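Long-range contacts in tyrosine specific protein phosphatase, putative (Trypanosoma brucei, PDB 3M4U), which removes phosphate from tyrosine residues of proteins, dephosphorylates the nucleolar protein NOPP44/46 and acts as a life cycle switch in the trypanosome: residues E169-L177 and V189-W197; D199-F209 and Q275-T286. All coordinates share one frame; numbering follows the deposited sequence.

Contact 1 is a pairing of two hairpin strands inside the central sheet, whereas contact 2 closes a loop and a helix start over helix 277-290. They follow one another along the chain: the strand that ends near Tyr-194 in contact 1 leads straight into the 199-209 segment of contact 2, and Leu-170 O meets Ser-208 OG while Gly-196 O meets Glu-204 N where the two adjoin. Both are partly buried. Regular backbone hydrogen bonds dominate contact 1, supplemented by an arginine-glutamine pair. In contact 2 one side-chain amide and a water do the polar work, an apolar cluster lies around Val-282, and exposed His-200 and Arg-276 form the surface end.

Contact 1 (E169-L177 and V189-W197); sequences ELDIVRRPL and VLQVQYVGW
Strands 172-177 and 189-194 are the antiparallel arms of a beta hairpin in the central sheet of the phosphatase domain, in register from Ile-172 opposite Tyr-194 to Leu-177 opposite Val-189. Val-173 with Gln-193, Arg-175 with Gln-191 and Leu-177 with Val-189 are the hydrogen-bonded pairs, each joined by two backbone bonds; Val-173 N to Gln-193 O, for example, measures 2.9 Å. At the end of the pairing Val-195 N still reaches Asp-171 O at 3.1 Å. Asp-171 itself has a left-handed backbone (phi 55°, psi 46°), the conformation expected at the first position of the G1 beta bulge that it and Ile-172 make against Asp-167.

On the face bearing Val-173, the long Arg-175 chain reaches across the strands. Its CG is set beside the backbone N (chi1 -65°) and the chain runs extended to the guanidinium, whose NH2 binds Gln-193 OE1 at 2.8 Å in the guanidinium plane; NH1 adds a weak bond. Val-173 CG1 lies over the centre of one guanidinium face, and Trp-136 makes a cation-pi contact with the same arginine. Gln-193 suits this place because its amide serves two partners: OE1 takes the arginine while NE2 donates to Thr-122 O.

The opposite face is more apolar. Ile-172 CG2 meets Val-192 CG1 at 3.6 Å, and Ile-172 CG1 also packs at 3.9 Å from Tyr-194 CD1. Asp-171 O stands at the edge of the Tyr-194 ring, 3.2 Å from CD1, while the hydroxyl bonds Glu-204 N.

Helix 206-217 packs on this second face, touching Tyr-194 through Ser-208 and Leu-212 and taking a salt bridge from Arg-174 to Glu-211. Strand 117-120 runs parallel along the far edge of 187-194, and 165-167 pairs antiparallel with 172-180.

Contact 2 (D199-F209 and Q275-T286); sequences DHGVPESAASF and QRLEQYAVIYMT
His-200 places its CB over one face of the Arg-276 guanidinium, 3.6 Å from NH2, with ring and guanidinium planes only 15° apart. The arginine chain bends at chi2 (-74°) and again at chi3, which brings the guanidinium beside the histidine at the exposed end of the contact. Deeper in, the Gln-279 amide is held from both ends. Its NE2 donates to Gly-201 O at 2.9 Å, in the carbonyl plane and on a lone pair, and also to a water 3.0 Å away that accepts from His-200 N. Its OE1 receives Gln-275 N at 3.0 Å, fixing the flip of the amide just where the helix begins after its N-cap, Arg-276.

Asp-199 is the aspartate of the Trp-Pro-Asp motif (Trp-197 to Asp-199), and residues 200-203 carry on the WPD loop, which in this family closes over the active site; Gln-275 belongs to the Q-loop. Beyond Gly-201, compact Val-282 fits between two apolar partners: its CG2 meets Val-202 CG1 at 3.4 Å, and its CG1 lies 3.7 Å from Phe-209 CE2. Thr-286 OG1 sits in plane at that ring's edge, 3.4 Å from CE2, while donating to Val-282 O. Trp-197 meets the Phe-209 ring roughly at right angles.

Contact 1 (E169-L177 and V189-W197)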
loop_
_atom_site.group_PDB
_atom_site.type_symbol
_atom_site.label_atom_id
_atom_site.label_comp_id
_atom_site.label_asym_id
_atom_site.label_seq_id
_atom_site.Cartn_x
_atom_site.Cartn_y
_atom_site.Cartn_z
ATOM N N GLU A 169 -5.720 -20.368 -3.064
ATOM C CA GLU A 169 -6.845 -19.864 -3.859
ATOM C C GLU A 169 -6.906 -18.337 -3.884
ATOM O O GLU A 169 -7.269 -17.722 -4.903
ATOM C CB GLU A 169 -8.175 -20.444 -3.375
ATOM C CG GLU A 169 -8.286 -21.942 -3.552
ATOM C CD GLU A 169 -9.727 -22.416 -3.615
ATOM O OE1 GLU A 169 -10.643 -21.567 -3.501
ATOM O OE2 GLU A 169 -9.936 -23.635 -3.800
ATOM N N LEU A 170 -6.550 -17.725 -2.761
ATOM C CA LEU A 170 -6.578 -16.275 -2.678
ATOM C C LEU A 170 -5.241 -15.649 -3.098
ATOM O O LEU A 170 -5.127 -14.426 -3.182
ATOM C CB LEU A 170 -6.980 -15.828 -1.272
ATOM C CG LEU A 170 -8.362 -16.288 -0.792
ATOM C CD1 LEU A 170 -8.633 -15.699 0.573
ATOM C CD2 LEU A 170 -9.488 -15.914 -1.786
ATOM N N ASP A 171 -4.246 -16.490 -3.374
ATOM C CA ASP A 171 -2.908 -16.005 -3.729
ATOM C C ASP A 171 -2.333 -15.049 -2.673
ATOM O O ASP A 171 -1.783 -13.984 -3.002
ATOM C CB ASP A 171 -2.935 -15.322 -5.090
ATOM C CG ASP A 171 -2.449 -16.225 -6.193
ATOM O OD1 ASP A 171 -1.975 -17.336 -5.875
ATOM O OD2 ASP A 171 -2.526 -15.817 -7.373
ATOM N N ILE A 172 -2.462 -15.456 -1.412
ATOM C CA ILE A 172 -2.012 -14.675 -0.279
ATOM C C ILE A 172 -1.091 -15.514 0.603
ATOM O O ILE A 172 -1.492 -16.558 1.116
ATOM C CB ILE A 172 -3.215 -14.152 0.545
ATOM C CG1 ILE A 172 -4.039 -13.173 -0.295
ATOM C CG2 ILE A 172 -2.768 -13.536 1.878
ATOM C CD1 ILE A 172 -5.353 -12.742 0.319
ATOM N N VAL A 173 0.150 -15.054 0.755
ATOM C CA VAL A 173 1.105 -15.641 1.685
ATOM C C VAL A 173 1.199 -14.811 2.964
ATOM O O VAL A 173 1.293 -13.583 2.908
ATOM C CB VAL A 173 2.523 -15.692 1.084
ATOM C CG1 VAL A 173 3.430 -16.586 1.941
ATOM C CG2 VAL A 173 2.469 -16.180 -0.354
ATOM N N ARG A 174 1.177 -15.479 4.112
ATOM C CA ARG A 174 1.452 -14.813 5.379
ATOM C C ARG A 174 2.833 -15.255 5.869
ATOM O O ARG A 174 3.109 -16.457 5.947
ATOM C CB ARG A 174 0.385 -15.144 6.424
ATOM C CG ARG A 174 -1.041 -14.761 6.031
ATOM C CD ARG A 174 -2.036 -15.262 7.074
ATOM N NE ARG A 174 -3.283 -14.500 7.081
ATOM C CZ ARG A 174 -4.252 -14.662 6.190
ATOM N NH1 ARG A 174 -4.110 -15.546 5.209
ATOM N NH2 ARG A 174 -5.347 -13.931 6.268
ATOM N N ARG A 175 3.701 -14.281 6.159
ATOM C CA ARG A 175 5.046 -14.567 6.642
ATOM C C ARG A 175 5.324 -13.896 7.982
ATOM O O ARG A 175 5.635 -12.707 8.042
ATOM C CB ARG A 175 6.099 -14.149 5.611
ATOM C CG ARG A 175 6.057 -14.945 4.306
ATOM C CD ARG A 175 7.174 -14.515 3.348
ATOM N NE ARG A 175 7.109 -15.176 2.041
ATOM C CZ ARG A 175 6.571 -14.640 0.944
ATOM N NH1 ARG A 175 6.565 -15.313 -0.206
ATOM N NH2 ARG A 175 6.042 -13.429 0.984
ATOM N N PRO A 176 5.183 -14.652 9.077
ATOM C CA PRO A 176 5.604 -14.058 10.346
ATOM C C PRO A 176 7.121 -13.992 10.375
ATOM O O PRO A 176 7.785 -14.996 10.103
ATOM C CB PRO A 176 5.058 -15.038 11.394
ATOM C CG PRO A 176 3.933 -15.795 10.672
ATOM C CD PRO A 176 4.428 -15.907 9.259
ATOM N N LEU A 177 7.658 -12.818 10.689
ATOM C CA LEU A 177 9.092 -12.591 10.591
ATOM C C LEU A 177 9.622 -12.005 11.876
ATOM O O LEU A 177 8.870 -11.422 12.657
ATOM C CB LEU A 177 9.400 -11.616 9.456
ATOM C CG LEU A 177 8.869 -12.007 8.081
ATOM C CD1 LEU A 177 9.059 -10.875 7.092
ATOM C CD2 LEU A 177 9.552 -13.260 7.586
ATOM N N VAL A 189 6.979 -9.076 13.187
ATOM C CA VAL A 189 6.135 -8.343 12.270
ATOM C C VAL A 189 5.584 -9.347 11.286
ATOM O O VAL A 189 6.294 -10.248 10.850
ATOM C CB VAL A 189 6.910 -7.183 11.557
ATOM C CG1 VAL A 189 8.180 -7.687 10.924
ATOM C CG2 VAL A 189 6.014 -6.465 10.530
ATOM N N LEU A 190 4.298 -9.212 10.978
ATOM C CA LEU A 190 3.644 -10.107 10.039
ATOM C C LEU A 190 3.534 -9.454 8.662
ATOM O O LEU A 190 2.891 -8.407 8.519
ATOM C CB LEU A 190 2.244 -10.459 10.550
ATOM C CG LEU A 190 1.391 -11.204 9.521
ATOM C CD1 LEU A 190 1.926 -12.612 9.314
ATOM C CD2 LEU A 190 -0.061 -11.241 9.950
ATOM N N GLN A 191 4.166 -10.036 7.647
ATOM C CA GLN A 191 3.896 -9.540 6.308
ATOM C C GLN A 191 2.854 -10.400 5.624
ATOM O O GLN A 191 2.842 -11.620 5.758
ATOM C CB GLN A 191 5.153 -9.403 5.428
ATOM C CG GLN A 191 5.505 -10.667 4.685
ATOM C CD GLN A 191 5.866 -10.481 3.210
ATOM O OE1 GLN A 191 5.949 -9.371 2.682
ATOM N NE2 GLN A 191 6.103 -11.599 2.546
ATOM N N VAL A 192 1.974 -9.733 4.889
ATOM C CA VAL A 192 1.011 -10.413 4.053
ATOM C C VAL A 192 1.236 -9.989 2.596
ATOM O O VAL A 192 1.140 -8.801 2.268
ATOM C CB VAL A 192 -0.434 -10.090 4.529
ATOM C CG1 VAL A 192 -1.478 -10.691 3.604
ATOM C CG2 VAL A 192 -0.634 -10.589 5.956
ATOM N N GLN A 193 1.554 -10.953 1.729
ATOM C CA GLN A 193 1.809 -10.658 0.328
ATOM C C GLN A 193 0.719 -11.207 -0.560
ATOM O O GLN A 193 0.376 -12.407 -0.492
ATOM C CB GLN A 193 3.161 -11.215 -0.123
ATOM C CG GLN A 193 3.575 -10.783 -1.522
ATOM C CD GLN A 193 4.652 -11.675 -2.119
ATOM O OE1 GLN A 193 5.070 -12.661 -1.498
ATOM N NE2 GLN A 193 5.110 -11.338 -3.335
ATOM N N TYR A 194 0.172 -10.326 -1.397
ATOM C CA TYR A 194 -0.828 -10.717 -2.372
ATOM C C TYR A 194 -0.212 -10.634 -3.747
ATOM O O TYR A 194 0.312 -9.566 -4.134
ATOM C CB TYR A 194 -2.035 -9.791 -2.296
ATOM C CG TYR A 194 -3.079 -10.045 -3.369
ATOM C CD1 TYR A 194 -3.447 -11.343 -3.723
ATOM C CD2 TYR A 194 -3.709 -8.985 -4.011
ATOM C CE1 TYR A 194 -4.393 -11.577 -4.709
ATOM C CE2 TYR A 194 -4.672 -9.201 -4.988
ATOM C CZ TYR A 194 -5.017 -10.503 -5.336
ATOM O OH TYR A 194 -5.975 -10.706 -6.314
ATOM N N VAL A 195 -0.270 -11.749 -4.480
ATOM C CA VAL A 195 0.393 -11.858 -5.774
ATOM C C VAL A 195 -0.568 -11.946 -6.976
ATOM O O VAL A 195 -0.144 -12.192 -8.116
ATOM C CB VAL A 195 1.397 -13.043 -5.799
ATOM C CG1 VAL A 195 2.402 -12.907 -4.667
ATOM C CG2 VAL A 195 0.664 -14.390 -5.699
ATOM N N GLY A 196 -1.854 -11.736 -6.728
ATOM C CA GLY A 196 -2.837 -11.764 -7.797
ATOM C C GLY A 196 -3.231 -10.360 -8.211
ATOM O O GLY A 196 -4.347 -10.132 -8.679
ATOM N N TRP A 197 -2.301 -9.415 -8.045
ATOM C CA TRP A 197 -2.570 -8.016 -8.369
ATOM C C TRP A 197 -1.440 -7.398 -9.199
ATOM O O TRP A 197 -0.438 -6.953 -8.649
ATOM C CB TRP A 197 -2.787 -7.219 -7.075
ATOM C CG TRP A 197 -3.535 -5.918 -7.254
ATOM C CD1 TRP A 197 -3.803 -5.278 -8.428
ATOM C CD2 TRP A 197 -4.099 -5.105 -6.213
ATOM N NE1 TRP A 197 -4.492 -4.112 -8.183
ATOM C CE2 TRP A 197 -4.694 -3.988 -6.832
ATOM C CE3 TRP A 197 -4.166 -5.222 -4.820
ATOM C CZ2 TRP A 197 -5.339 -2.982 -6.105
ATOM C CZ3 TRP A 197 -4.809 -4.233 -4.100
ATOM C CH2 TRP A 197 -5.389 -3.123 -4.743
#

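Contact 2 (D199-F209 and Q275-T286)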
loop_
_atom_site.group_PDB
_atom_site.type_symbol
_atom_site.label_atom_id
_atom_site.label_comp_id
_atom_site.label_asym_id
_atom_site.label_seq_id
_atom_site.Cartn_x
_atom_site.Cartn_y
_atom_site.Cartn_z
ATOM N N ASP A 199 0.805 -4.915 -11.538
ATOM C CA ASP A 199 1.137 -3.505 -11.547
ATOM C C ASP A 199 0.261 -2.780 -12.558
ATOM O O ASP A 199 -0.012 -3.309 -13.632
ATOM C CB ASP A 199 2.609 -3.347 -11.917
ATOM C CG ASP A 199 3.199 -2.039 -11.428
ATOM O OD1 ASP A 199 2.484 -1.256 -10.778
ATOM O OD2 ASP A 199 4.394 -1.810 -11.700
ATOM N N HIS A 200 -0.177 -1.577 -12.199
ATOM C CA HIS A 200 -1.070 -0.771 -13.027
ATOM C C HIS A 200 -2.439 -1.410 -13.243
ATOM O O HIS A 200 -3.250 -0.880 -13.992
ATOM C CB HIS A 200 -0.420 -0.449 -14.374
ATOM C CG HIS A 200 1.019 -0.060 -14.260
ATOM N ND1 HIS A 200 1.424 1.124 -13.677
ATOM C CD2 HIS A 200 2.145 -0.696 -14.650
ATOM C CE1 HIS A 200 2.742 1.199 -13.718
ATOM N NE2 HIS A 200 3.205 0.107 -14.299
ATOM N N GLY A 201 -2.696 -2.542 -12.587
ATOM C CA GLY A 201 -3.928 -3.290 -12.808
ATOM C C GLY A 201 -4.848 -3.403 -11.601
ATOM O O GLY A 201 -4.749 -2.614 -10.646
ATOM N N VAL A 202 -5.747 -4.389 -11.653
ATOM C CA VAL A 202 -6.776 -4.585 -10.632
ATOM C C VAL A 202 -6.694 -6.001 -10.048
ATOM O O VAL A 202 -6.203 -6.924 -10.713
ATOM C CB VAL A 202 -8.194 -4.383 -11.229
ATOM C CG1 VAL A 202 -8.495 -2.908 -11.468
ATOM C CG2 VAL A 202 -8.331 -5.174 -12.528
ATOM N N PRO A 203 -7.184 -6.179 -8.807
ATOM C CA PRO A 203 -7.178 -7.485 -8.151
ATOM C C PRO A 203 -7.834 -8.542 -9.024
ATOM O O PRO A 203 -8.843 -8.252 -9.679
ATOM C CB PRO A 203 -8.008 -7.239 -6.888
ATOM C CG PRO A 203 -7.813 -5.797 -6.592
ATOM C CD PRO A 203 -7.786 -5.142 -7.948
ATOM N N GLU A 204 -7.253 -9.741 -9.027
ATOM C CA GLU A 204 -7.711 -10.849 -9.863
ATOM C C GLU A 204 -8.865 -11.647 -9.250
ATOM O O GLU A 204 -9.358 -12.601 -9.857
ATOM C CB GLU A 204 -6.542 -11.775 -10.223
ATOM C CG GLU A 204 -5.648 -11.199 -11.317
ATOM C CD GLU A 204 -4.316 -11.936 -11.487
ATOM O OE1 GLU A 204 -3.512 -11.506 -12.355
ATOM O OE2 GLU A 204 -4.076 -12.944 -10.778
ATOM N N SER A 205 -9.289 -11.259 -8.049
ATOM C CA SER A 205 -10.442 -11.879 -7.393
ATOM C C SER A 205 -10.952 -10.991 -6.264
ATOM O O SER A 205 -10.167 -10.501 -5.425
ATOM C CB SER A 205 -10.090 -13.271 -6.858
ATOM O OG SER A 205 -9.903 -13.281 -5.450
ATOM N N ALA A 206 -12.266 -10.791 -6.238
ATOM C CA ALA A 206 -12.884 -9.979 -5.199
ATOM C C ALA A 206 -12.602 -10.520 -3.795
ATOM O O ALA A 206 -12.459 -9.738 -2.831
ATOM C CB ALA A 206 -14.377 -9.872 -5.426
ATOM N N ALA A 207 -12.535 -11.849 -3.695
ATOM C CA ALA A 207 -12.394 -12.526 -2.411
ATOM C C ALA A 207 -11.017 -12.264 -1.802
ATOM O O ALA A 207 -10.897 -12.075 -0.588
ATOM C CB ALA A 207 -12.661 -14.046 -2.554
ATOM N N SER A 208 -9.985 -12.262 -2.647
ATOM C CA SER A 208 -8.645 -11.863 -2.211
ATOM C C SER A 208 -8.670 -10.426 -1.675
ATOM O O SER A 208 -8.204 -10.148 -0.563
ATOM C CB SER A 208 -7.643 -11.979 -3.358
ATOM O OG SER A 208 -7.508 -13.323 -3.790
ATOM N N PHE A 209 -9.245 -9.521 -2.460
ATOM C CA PHE A 209 -9.300 -8.116 -2.083
ATOM C C PHE A 209 -9.979 -7.960 -0.733
ATOM O O PHE A 209 -9.513 -7.210 0.130
ATOM C CB PHE A 209 -10.030 -7.302 -3.148
ATOM C CG PHE A 209 -9.792 -5.822 -3.044
ATOM C CD1 PHE A 209 -8.494 -5.315 -2.994
ATOM C CD2 PHE A 209 -10.864 -4.930 -3.004
ATOM C CE1 PHE A 209 -8.264 -3.938 -2.897
ATOM C CE2 PHE A 209 -10.640 -3.553 -2.907
ATOM C CZ PHE A 209 -9.331 -3.060 -2.853
ATOM N N GLN A 275 -3.383 4.988 -9.559
ATOM C CA GLN A 275 -2.742 5.372 -10.820
ATOM C C GLN A 275 -3.654 5.319 -12.023
ATOM O O GLN A 275 -3.440 6.044 -12.980
ATOM C CB GLN A 275 -1.524 4.499 -11.113
ATOM C CG GLN A 275 -0.222 5.006 -10.533
ATOM C CD GLN A 275 0.938 4.054 -10.803
ATOM O OE1 GLN A 275 2.096 4.475 -10.904
ATOM N NE2 GLN A 275 0.632 2.764 -10.925
ATOM N N ARG A 276 -4.651 4.443 -11.982
ATOM C CA ARG A 276 -5.465 4.182 -13.163
ATOM C C ARG A 276 -6.940 4.308 -12.862
ATOM O O ARG A 276 -7.396 4.044 -11.737
ATOM C CB ARG A 276 -5.181 2.787 -13.724
ATOM C CG ARG A 276 -3.739 2.547 -14.146
ATOM C CD ARG A 276 -3.394 3.253 -15.434
ATOM N NE ARG A 276 -2.428 2.503 -16.237
ATOM C CZ ARG A 276 -1.113 2.725 -16.225
ATOM N NH1 ARG A 276 -0.604 3.685 -15.441
ATOM N NH2 ARG A 276 -0.302 1.990 -16.991
ATOM N N LEU A 277 -7.681 4.701 -13.890
ATOM C CA LEU A 277 -9.129 4.789 -13.817
ATOM C C LEU A 277 -9.676 3.483 -13.267
ATOM O O LEU A 277 -10.480 3.474 -12.340
ATOM C CB LEU A 277 -9.713 5.062 -15.207
ATOM C CG LEU A 277 -11.243 5.001 -15.290
ATOM C CD1 LEU A 277 -11.857 5.960 -14.297
ATOM C CD2 LEU A 277 -11.743 5.294 -16.712
ATOM N N GLU A 278 -9.211 2.385 -13.847
ATOM C CA GLU A 278 -9.602 1.041 -13.432
ATOM C C GLU A 278 -9.418 0.787 -11.931
ATOM O O GLU A 278 -10.237 0.131 -11.295
ATOM C CB GLU A 278 -8.835 -0.006 -14.247
ATOM C CG GLU A 278 -9.258 -0.057 -15.716
ATOM C CD GLU A 278 -8.589 1.014 -16.608
ATOM O OE1 GLU A 278 -7.696 1.769 -16.150
ATOM O OE2 GLU A 278 -8.966 1.090 -17.798
ATOM N N GLN A 279 -8.349 1.324 -11.366
ATOM C CA GLN A 279 -8.104 1.149 -9.947
ATOM C C GLN A 279 -9.093 1.983 -9.155
ATOM O O GLN A 279 -9.637 1.529 -8.153
ATOM C CB GLN A 279 -6.647 1.497 -9.608
ATOM C CG GLN A 279 -5.664 0.532 -10.249
ATOM C CD GLN A 279 -4.207 0.889 -10.007
ATOM O OE1 GLN A 279 -3.869 2.048 -9.763
ATOM N NE2 GLN A 279 -3.333 -0.111 -10.097
ATOM N N TYR A 280 -9.316 3.205 -9.619
ATOM C CA TYR A 280 -10.292 4.107 -9.032
ATOM C C TYR A 280 -11.626 3.402 -8.989
ATOM O O TYR A 280 -12.333 3.455 -7.986
ATOM C CB TYR A 280 -10.403 5.380 -9.882
ATOM C CG TYR A 280 -11.254 6.493 -9.285
ATOM C CD1 TYR A 280 -11.023 6.949 -7.987
ATOM C CD2 TYR A 280 -12.271 7.108 -10.027
ATOM C CE1 TYR A 280 -11.780 7.963 -7.436
ATOM C CE2 TYR A 280 -13.036 8.136 -9.480
ATOM C CZ TYR A 280 -12.784 8.556 -8.181
ATOM O OH TYR A 280 -13.522 9.568 -7.610
ATOM N N ALA A 281 -11.955 2.724 -10.081
ATOM C CA ALA A 281 -13.210 1.987 -10.193
ATOM C C ALA A 281 -13.361 0.905 -9.117
ATOM O O ALA A 281 -14.440 0.731 -8.543
ATOM C CB ALA A 281 -13.334 1.382 -11.571
ATOM N N VAL A 282 -12.279 0.177 -8.852
ATOM C CA VAL A 282 -12.285 -0.846 -7.810
ATOM C C VAL A 282 -12.829 -0.299 -6.484
ATOM O O VAL A 282 -13.669 -0.930 -5.832
ATOM C CB VAL A 282 -10.866 -1.447 -7.629
ATOM C CG1 VAL A 282 -10.711 -2.158 -6.284
ATOM C CG2 VAL A 282 -10.555 -2.379 -8.776
ATOM N N ILE A 283 -12.372 0.891 -6.100
ATOM C CA ILE A 283 -12.833 1.510 -4.854
ATOM C C ILE A 283 -14.348 1.745 -4.863
ATOM O O ILE A 283 -15.032 1.450 -3.875
ATOM C CB ILE A 283 -12.080 2.834 -4.552
ATOM C CG1 ILE A 283 -10.573 2.608 -4.650
ATOM C CG2 ILE A 283 -12.413 3.350 -3.160
ATOM C CD1 ILE A 283 -9.779 3.871 -4.504
ATOM N N TYR A 284 -14.869 2.265 -5.973
ATOM C CA TYR A 284 -16.312 2.472 -6.105
ATOM C C TYR A 284 -17.042 1.155 -6.041
ATOM O O TYR A 284 -18.098 1.049 -5.430
ATOM C CB TYR A 284 -16.663 3.161 -7.427
ATOM C CG TYR A 284 -16.819 4.655 -7.331
ATOM C CD1 TYR A 284 -17.857 5.218 -6.595
ATOM C CD2 TYR A 284 -15.924 5.509 -7.972
ATOM C CE1 TYR A 284 -18.001 6.608 -6.494
ATOM C CE2 TYR A 284 -16.064 6.890 -7.889
ATOM C CZ TYR A 284 -17.112 7.432 -7.156
ATOM O OH TYR A 284 -17.256 8.802 -7.069
ATOM N N MET A 285 -16.462 0.144 -6.674
ATOM C CA MET A 285 -17.104 -1.146 -6.770
ATOM C C MET A 285 -17.103 -1.853 -5.431
ATOM O O MET A 285 -17.918 -2.735 -5.194
ATOM C CB MET A 285 -16.404 -2.008 -7.803
ATOM C CG MET A 285 -16.594 -1.576 -9.239
ATOM S SD MET A 285 -15.685 -2.735 -10.293
ATOM C CE MET A 285 -15.904 -1.981 -11.908
ATOM N N THR A 286 -16.170 -1.480 -4.563
ATOM C CA THR A 286 -16.099 -2.071 -3.244
ATOM C C THR A 286 -17.242 -1.488 -2.448
ATOM O O THR A 286 -17.955 -2.204 -1.752
ATOM C CB THR A 286 -14.769 -1.729 -2.546
ATOM O OG1 THR A 286 -13.680 -2.189 -3.351
ATOM C CG2 THR A 286 -14.697 -2.403 -1.171
HETATM O O HOH W 1 -0.382 0.287 -9.720
#